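Local structure of UDP-galactopyranose mutase (Deinococcus radiodurans, 3HDQ) at residues G259-F264 and G270-R275; C71-D74 and L78-P81. The protein binds FAD and UDP-galactose and, as a member of the UDP-galactopyranose mutase family, probably interconverts UDP-galactopyranose and UDP-galactofuranose. All blocks are in the same frame, centred on the assembly; numbering follows the deposited sequence.

Interaction 1 of 2, residues G259-F264 and G270-R275; sequences GPVDAF and GKLPYR
Just after strand 252-257, where Gly259 and Pro260 border the FAD pocket, Asp262 reaches across to Lys271 and Leu272 on the approach to strand 274-284. Its OD2 takes two donors: Lys271 NZ comes to Asp262 OD2 at 2.8 Å on the syn lone pair, forming a salt bridge, while Leu272 N meets Asp262 OD2 at 2.9 Å on the anti side, 30° out of the carboxylate plane. With an alanine here in place of the aspartate, Lys271 NZ would probably lose its carboxylate mate and Leu272 N its acceptor. Lys271 sets off away from Asp262, but bends at chi2 (69°) and chi4 (77°) fold its ammonium back, and Lys271 NZ also donates to Leu272 O at 2.6 Å. A water links Asp262 OD1 to the same ammonium. Alongside, Val261 N donates to Tyr274 OH at 3.3 Å; that hydroxyl is also hydrogen-bonded to Leu365 O. Pro260, which touches FAD, brings CB obliquely to Tyr274 CZ at 3.8 Å. Val261 CG2 and Leu272 CD1 meet at 4.0 Å against helix 340-355, whose Tyr346 and Leu345 they touch, while Pro260 and Tyr274 both pack on Pro333 of strand 320-336.

Interaction 2 of 2, residues C71-D74 and L78-P81; sequences CYDD and LIHP
Cys71 and Ile79 pair at the heart of a small antiparallel beta hairpin, strands 71-72 and 78-79, within the sequence range of the Rossmann-like family. This is the tight part of the contact. The two residues form a hydrogen-bonded pair: Ile79 N gives a nearly straight bond to Cys71 O (2.8 Å, 174°), and Cys71 N returns one to Ile79 O at 3.1 Å. Ile79 CG1 presses close to the same carbonyl, 3.2 Å from Cys71 O. The thiol turns back between its own backbone N and carbonyl carbon (chi1 65°), which lays Cys71 SG against Pro81 CG at 3.7 Å and more loosely against Ile79 CG1. Ile79 is buried, its side chain also resting on Phe309 and on His281 of strand 274-284.

On the other sheet face Tyr72 and Leu78 make a non-hydrogen-bonded pair. The buried leucine puts a methyl over one face of the ring: Leu78 CD1 lies 4.1 Å from the Tyr72 ring centroid, 21° off the normal, in a CH-pi contact shifted toward the rim. Leu78 N turns instead to Gln315 OE1, outside the hairpin. The partly exposed Tyr72 ring also stacks on Tyr72 of the second subunit.

Beyond Tyr72, at Asp73 and Asp74, the pairing gives out and the contact becomes loose. Exposed Asp74 makes a salt bridge with Arg224 of the second subunit, so this margin of the hairpin belongs to the dimer interface. The polar ends of Asp73 look elsewhere: OD1 accepts from Val77 N within the turn, and OD2 is hydrogen-bonded to Ser321 OG. Across the hairpin Asp73 makes van der Waals touches alone, the nearer being Asp73 OD2 to Ile79 CG2 at 3.7 Å.

Overall arrangement
Interaction 1 is a largely buried contact beside the FAD pocket, between the segment after strand 252-257 and the one leading into strand 274-284, whereas interaction 2 is a partly buried hairpin whose turn side faces the second subunit. Their centres lie 28 Å apart and they do not touch, yet strand 274-284 relates them: residues 270-275 lead into its start, and residues farther along it pack against the hairpin. The chemistry differs with the place. Interaction 1 relies on a side-chain carboxylate, an ammonium and a tyrosine hydroxyl to join segments that form no sheet together; interaction 2 relies on paired backbone amides and apolar side chains, and spends its charged Asp74 on the neighbouring subunit.

Interaction 1 of 2, residues G259-F264 and G270-R275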
ATOM      1  N   GLY A 259       1.569  15.093 -15.944  1.00 24.06           N
ATOM      2  CA  GLY A 259       0.221  14.835 -16.418  1.00 28.17           C
ATOM      3  C   GLY A 259       0.086  15.145 -17.903  1.00 24.86           C
ATOM      4  O   GLY A 259       1.067  15.501 -18.557  1.00 24.30           O
ATOM      5  N   PRO A 260      -1.130  15.006 -18.449  1.00 22.94           N
ATOM      6  CA  PRO A 260      -1.372  15.307 -19.871  1.00 26.01           C
ATOM      7  C   PRO A 260      -1.128  16.799 -20.159  1.00 26.28           C
ATOM      8  O   PRO A 260      -1.490  17.624 -19.323  1.00 27.65           O
ATOM      9  CB  PRO A 260      -2.853  14.974 -20.061  1.00 25.44           C
ATOM     10  CG  PRO A 260      -3.348  14.418 -18.751  1.00 27.12           C
ATOM     11  CD  PRO A 260      -2.373  14.786 -17.696  1.00 23.38           C
ATOM     12  N   VAL A 261      -0.501  17.148 -21.285  1.00 29.79           N
ATOM     13  CA  VAL A 261      -0.175  18.559 -21.546  1.00 28.76           C
ATOM     14  C   VAL A 261      -1.370  19.438 -21.839  1.00 28.51           C
ATOM     15  O   VAL A 261      -1.357  20.607 -21.495  1.00 34.49           O
ATOM     16  CB  VAL A 261       0.777  18.783 -22.747  1.00 33.38           C
ATOM     17  CG1 VAL A 261       2.107  19.375 -22.289  1.00 29.92           C
ATOM     18  CG2 VAL A 261       0.921  17.530 -23.586  1.00 26.27           C
ATOM     19  N   ASP A 262      -2.374  18.909 -22.527  1.00 30.20           N
ATOM     20  CA  ASP A 262      -3.466  19.772 -22.946  1.00 29.73           C
ATOM     21  C   ASP A 262      -4.163  20.345 -21.718  1.00 30.15           C
ATOM     22  O   ASP A 262      -4.457  21.536 -21.669  1.00 29.91           O
ATOM     23  CB  ASP A 262      -4.441  19.080 -23.919  1.00 31.75           C
ATOM     24  CG  ASP A 262      -4.971  17.747 -23.393  1.00 34.28           C
ATOM     25  OD1 ASP A 262      -4.427  17.225 -22.397  1.00 35.58           O
ATOM     26  OD2 ASP A 262      -5.938  17.218 -23.981  1.00 29.65           O
ATOM     27  N   ALA A 263      -4.373  19.500 -20.713  1.00 30.36           N
ATOM     28  CA  ALA A 263      -5.060  19.895 -19.484  1.00 30.64           C
ATOM     29  C   ALA A 263      -4.294  20.957 -18.718  1.00 32.58           C
ATOM     30  O   ALA A 263      -4.894  21.831 -18.100  1.00 33.10           O
ATOM     31  CB  ALA A 263      -5.306  18.681 -18.582  1.00 25.28           C
ATOM     32  N   PHE A 264      -2.969  20.882 -18.749  1.00 32.80           N
ATOM     33  CA  PHE A 264      -2.171  21.863 -18.028  1.00 28.47           C
ATOM     34  C   PHE A 264      -2.468  23.260 -18.560  1.00 38.36           C
ATOM     35  O   PHE A 264      -2.503  24.232 -17.807  1.00 35.00           O
ATOM     36  CB  PHE A 264      -0.685  21.548 -18.150  1.00 27.93           C
ATOM     37  CG  PHE A 264       0.187  22.459 -17.346  1.00 33.32           C
ATOM     38  CD1 PHE A 264       0.486  22.163 -16.023  1.00 31.95           C
ATOM     39  CD2 PHE A 264       0.706  23.614 -17.904  1.00 30.49           C
ATOM     40  CE1 PHE A 264       1.288  23.008 -15.278  1.00 29.64           C
ATOM     41  CE2 PHE A 264       1.507  24.460 -17.163  1.00 28.44           C
ATOM     42  CZ  PHE A 264       1.796  24.155 -15.849  1.00 29.74           C
ATOM     43  N   GLY A 270      -7.850  23.087 -27.804  1.00 32.34           N
ATOM     44  CA  GLY A 270      -8.704  21.934 -28.026  1.00 35.81           C
ATOM     45  C   GLY A 270      -8.135  20.669 -27.398  1.00 38.57           C
ATOM     46  O   GLY A 270      -7.004  20.660 -26.909  1.00 36.51           O
ATOM     47  N   LYS A 271      -8.916  19.593 -27.412  1.00 33.16           N
ATOM     48  CA  LYS A 271      -8.515  18.361 -26.744  1.00 36.13           C
ATOM     49  C   LYS A 271      -7.434  17.597 -27.515  1.00 35.07           C
ATOM     50  O   LYS A 271      -7.617  17.287 -28.687  1.00 35.68           O
ATOM     51  CB  LYS A 271      -9.734  17.465 -26.510  1.00 35.49           C
ATOM     52  CG  LYS A 271      -9.417  16.195 -25.717  1.00 44.66           C
ATOM     53  CD  LYS A 271      -9.059  16.513 -24.260  1.00 40.23           C
ATOM     54  CE  LYS A 271      -8.661  15.254 -23.476  1.00 40.78           C
ATOM     55  NZ  LYS A 271      -7.279  14.801 -23.807  1.00 29.86           N
ATOM     56  N   LEU A 272      -6.303  17.327 -26.858  1.00 30.28           N
ATOM     57  CA  LEU A 272      -5.281  16.432 -27.395  1.00 30.71           C
ATOM     58  C   LEU A 272      -5.781  15.001 -27.192  1.00 32.48           C
ATOM     59  O   LEU A 272      -6.115  14.627 -26.074  1.00 32.55           O
ATOM     60  CB  LEU A 272      -3.977  16.598 -26.624  1.00 31.95           C
ATOM     61  CG  LEU A 272      -2.686  16.832 -27.406  1.00 34.95           C
ATOM     62  CD1 LEU A 272      -1.484  16.370 -26.590  1.00 23.91           C
ATOM     63  CD2 LEU A 272      -2.714  16.176 -28.793  1.00 25.44           C
ATOM     64  N   PRO A 273      -5.859  14.200 -28.264  1.00 32.47           N
ATOM     65  CA  PRO A 273      -6.393  12.841 -28.085  1.00 36.29           C
ATOM     66  C   PRO A 273      -5.461  11.909 -27.305  1.00 30.30           C
ATOM     67  O   PRO A 273      -4.302  11.723 -27.681  1.00 33.07           O
ATOM     68  CB  PRO A 273      -6.555  12.325 -29.527  1.00 32.63           C
ATOM     69  CG  PRO A 273      -6.532  13.565 -30.386  1.00 39.28           C
ATOM     70  CD  PRO A 273      -5.611  14.515 -29.681  1.00 30.29           C
ATOM     71  N   TYR A 274      -5.970  11.343 -26.216  1.00 27.10           N
ATOM     72  CA  TYR A 274      -5.298  10.247 -25.533  1.00 34.24           C
ATOM     73  C   TYR A 274      -6.248   9.073 -25.512  1.00 32.52           C
ATOM     74  O   TYR A 274      -7.437   9.234 -25.226  1.00 30.94           O
ATOM     75  CB  TYR A 274      -4.968  10.604 -24.086  1.00 29.69           C
ATOM     76  CG  TYR A 274      -3.915  11.666 -23.885  1.00 29.72           C
ATOM     77  CD1 TYR A 274      -4.252  13.014 -23.890  1.00 28.83           C
ATOM     78  CD2 TYR A 274      -2.594  11.321 -23.650  1.00 23.49           C
ATOM     79  CE1 TYR A 274      -3.295  13.988 -23.682  1.00 27.71           C
ATOM     80  CE2 TYR A 274      -1.640  12.273 -23.440  1.00 27.39           C
ATOM     81  CZ  TYR A 274      -1.993  13.612 -23.463  1.00 29.23           C
ATOM     82  OH  TYR A 274      -1.040  14.571 -23.254  1.00 26.91           O
ATOM     83  N   ARG A 275      -5.726   7.886 -25.791  1.00 25.41           N
ATOM     84  CA  ARG A 275      -6.562   6.701 -25.751  1.00 30.29           C
ATOM     85  C   ARG A 275      -6.619   6.162 -24.317  1.00 26.60           C
ATOM     86  O   ARG A 275      -5.635   6.229 -23.588  1.00 29.50           O
ATOM     87  CB  ARG A 275      -6.029   5.656 -26.724  1.00 27.99           C
ATOM     88  CG  ARG A 275      -6.987   4.506 -26.967  1.00 35.06           C
ATOM     89  CD  ARG A 275      -8.221   4.934 -27.743  1.00 31.15           C
ATOM     90  NE  ARG A 275      -8.864   3.749 -28.294  1.00 35.22           N
ATOM     91  CZ  ARG A 275     -10.109   3.691 -28.750  1.00 36.16           C
ATOM     92  NH1 ARG A 275     -10.897   4.758 -28.730  1.00 36.17           N
ATOM     93  NH2 ARG A 275     -10.566   2.546 -29.233  1.00 36.03           N
TER
HETATM   94  O   HOH W   1      -6.131  15.278 -21.068  1.00 28.39           O

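Interaction 2 of 2, residues C71-D74 and L78-P81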
ATOM      1  N   CYS A  71      -0.616  -4.164  -6.597  1.00 23.11           N
ATOM      2  CA  CYS A  71      -1.178  -4.425  -5.283  1.00 25.71           C
ATOM      3  C   CYS A  71      -1.750  -5.836  -5.207  1.00 25.66           C
ATOM      4  O   CYS A  71      -1.971  -6.501  -6.227  1.00 25.82           O
ATOM      5  CB  CYS A  71      -2.285  -3.417  -4.986  1.00 23.65           C
ATOM      6  SG  CYS A  71      -3.682  -3.599  -6.097  1.00 29.71           S
ATOM      7  N   TYR A  72      -1.984  -6.294  -3.990  1.00 26.56           N
ATOM      8  CA  TYR A  72      -2.578  -7.603  -3.776  1.00 24.96           C
ATOM      9  C   TYR A  72      -4.102  -7.474  -3.787  1.00 26.30           C
ATOM     10  O   TYR A  72      -4.658  -6.584  -3.132  1.00 21.95           O
ATOM     11  CB  TYR A  72      -2.084  -8.180  -2.448  1.00 25.72           C
ATOM     12  CG  TYR A  72      -0.655  -8.690  -2.484  1.00 24.04           C
ATOM     13  CD1 TYR A  72      -0.388 -10.040  -2.705  1.00 25.71           C
ATOM     14  CD2 TYR A  72       0.422  -7.833  -2.293  1.00 24.60           C
ATOM     15  CE1 TYR A  72       0.909 -10.519  -2.734  1.00 26.22           C
ATOM     16  CE2 TYR A  72       1.731  -8.311  -2.323  1.00 20.89           C
ATOM     17  CZ  TYR A  72       1.963  -9.655  -2.544  1.00 20.38           C
ATOM     18  OH  TYR A  72       3.248 -10.155  -2.577  1.00 24.50           O
ATOM     19  N   ASP A  73      -4.776  -8.348  -4.535  1.00 25.34           N
ATOM     20  CA  ASP A  73      -6.236  -8.272  -4.660  1.00 25.78           C
ATOM     21  C   ASP A  73      -6.968  -8.988  -3.519  1.00 25.87           C
ATOM     22  O   ASP A  73      -6.337  -9.465  -2.582  1.00 25.07           O
ATOM     23  CB  ASP A  73      -6.705  -8.799  -6.023  1.00 23.81           C
ATOM     24  CG  ASP A  73      -6.439 -10.290  -6.216  1.00 25.85           C
ATOM     25  OD1 ASP A  73      -6.188 -11.045  -5.245  1.00 24.65           O
ATOM     26  OD2 ASP A  73      -6.498 -10.712  -7.381  1.00 29.12           O
ATOM     27  N   ASP A  74      -8.292  -9.065  -3.605  1.00 23.74           N
ATOM     28  CA  ASP A  74      -9.088  -9.665  -2.529  1.00 27.61           C
ATOM     29  C   ASP A  74      -8.658 -11.099  -2.217  1.00 29.25           C
ATOM     30  O   ASP A  74      -8.765 -11.555  -1.070  1.00 26.85           O
ATOM     31  CB  ASP A  74     -10.579  -9.630  -2.866  1.00 24.44           C
ATOM     32  CG  ASP A  74     -11.176  -8.236  -2.728  1.00 31.88           C
ATOM     33  OD1 ASP A  74     -10.440  -7.300  -2.336  1.00 32.32           O
ATOM     34  OD2 ASP A  74     -12.382  -8.074  -3.005  1.00 32.29           O
ATOM     35  N   LEU A  78      -0.962 -10.918  -6.307  1.00 23.62           N
ATOM     36  CA  LEU A  78      -0.304  -9.694  -6.750  1.00 22.54           C
ATOM     37  C   LEU A  78      -0.708  -9.353  -8.184  1.00 21.85           C
ATOM     38  O   LEU A  78      -0.455 -10.133  -9.090  1.00 26.91           O
ATOM     39  CB  LEU A  78       1.213  -9.865  -6.664  1.00 20.62           C
ATOM     40  CG  LEU A  78       2.092  -8.658  -7.006  1.00 21.69           C
ATOM     41  CD1 LEU A  78       1.813  -7.476  -6.063  1.00 19.35           C
ATOM     42  CD2 LEU A  78       3.554  -9.059  -6.953  1.00 21.61           C
ATOM     43  N   ILE A  79      -1.347  -8.199  -8.388  1.00 24.64           N
ATOM     44  CA  ILE A  79      -1.831  -7.798  -9.715  1.00 22.37           C
ATOM     45  C   ILE A  79      -1.395  -6.391 -10.107  1.00 25.04           C
ATOM     46  O   ILE A  79      -0.885  -5.621  -9.281  1.00 25.31           O
ATOM     47  CB  ILE A  79      -3.359  -7.774  -9.775  1.00 26.90           C
ATOM     48  CG1 ILE A  79      -3.875  -6.673  -8.836  1.00 27.20           C
ATOM     49  CG2 ILE A  79      -3.925  -9.144  -9.449  1.00 19.95           C
ATOM     50  CD1 ILE A  79      -5.323  -6.346  -8.969  1.00 22.70           C
ATOM     51  N   HIS A  80      -1.609  -6.056 -11.374  1.00 24.25           N
ATOM     52  CA  HIS A  80      -1.424  -4.682 -11.851  1.00 25.96           C
ATOM     53  C   HIS A  80      -2.782  -4.093 -12.208  1.00 26.58           C
ATOM     54  O   HIS A  80      -3.368  -4.442 -13.237  1.00 27.28           O
ATOM     55  CB  HIS A  80      -0.510  -4.641 -13.076  1.00 24.50           C
ATOM     56  CG  HIS A  80       0.779  -5.383 -12.897  1.00 24.65           C
ATOM     57  ND1 HIS A  80       1.682  -5.564 -13.923  1.00 22.87           N
ATOM     58  CD2 HIS A  80       1.309  -6.004 -11.814  1.00 20.77           C
ATOM     59  CE1 HIS A  80       2.718  -6.255 -13.479  1.00 24.94           C
ATOM     60  NE2 HIS A  80       2.516  -6.534 -12.202  1.00 22.70           N
ATOM     61  N   PRO A  81      -3.299  -3.202 -11.360  1.00 25.83           N
ATOM     62  CA  PRO A  81      -4.639  -2.654 -11.618  1.00 30.97           C
ATOM     63  C   PRO A  81      -4.786  -2.012 -13.002  1.00 28.16           C
ATOM     64  O   PRO A  81      -5.901  -2.021 -13.523  1.00 25.74           O
ATOM     65  CB  PRO A  81      -4.821  -1.600 -10.514  1.00 25.80           C
ATOM     66  CG  PRO A  81      -3.881  -2.044  -9.414  1.00 30.95           C
ATOM     67  CD  PRO A  81      -2.699  -2.675 -10.123  1.00 24.28           C
TER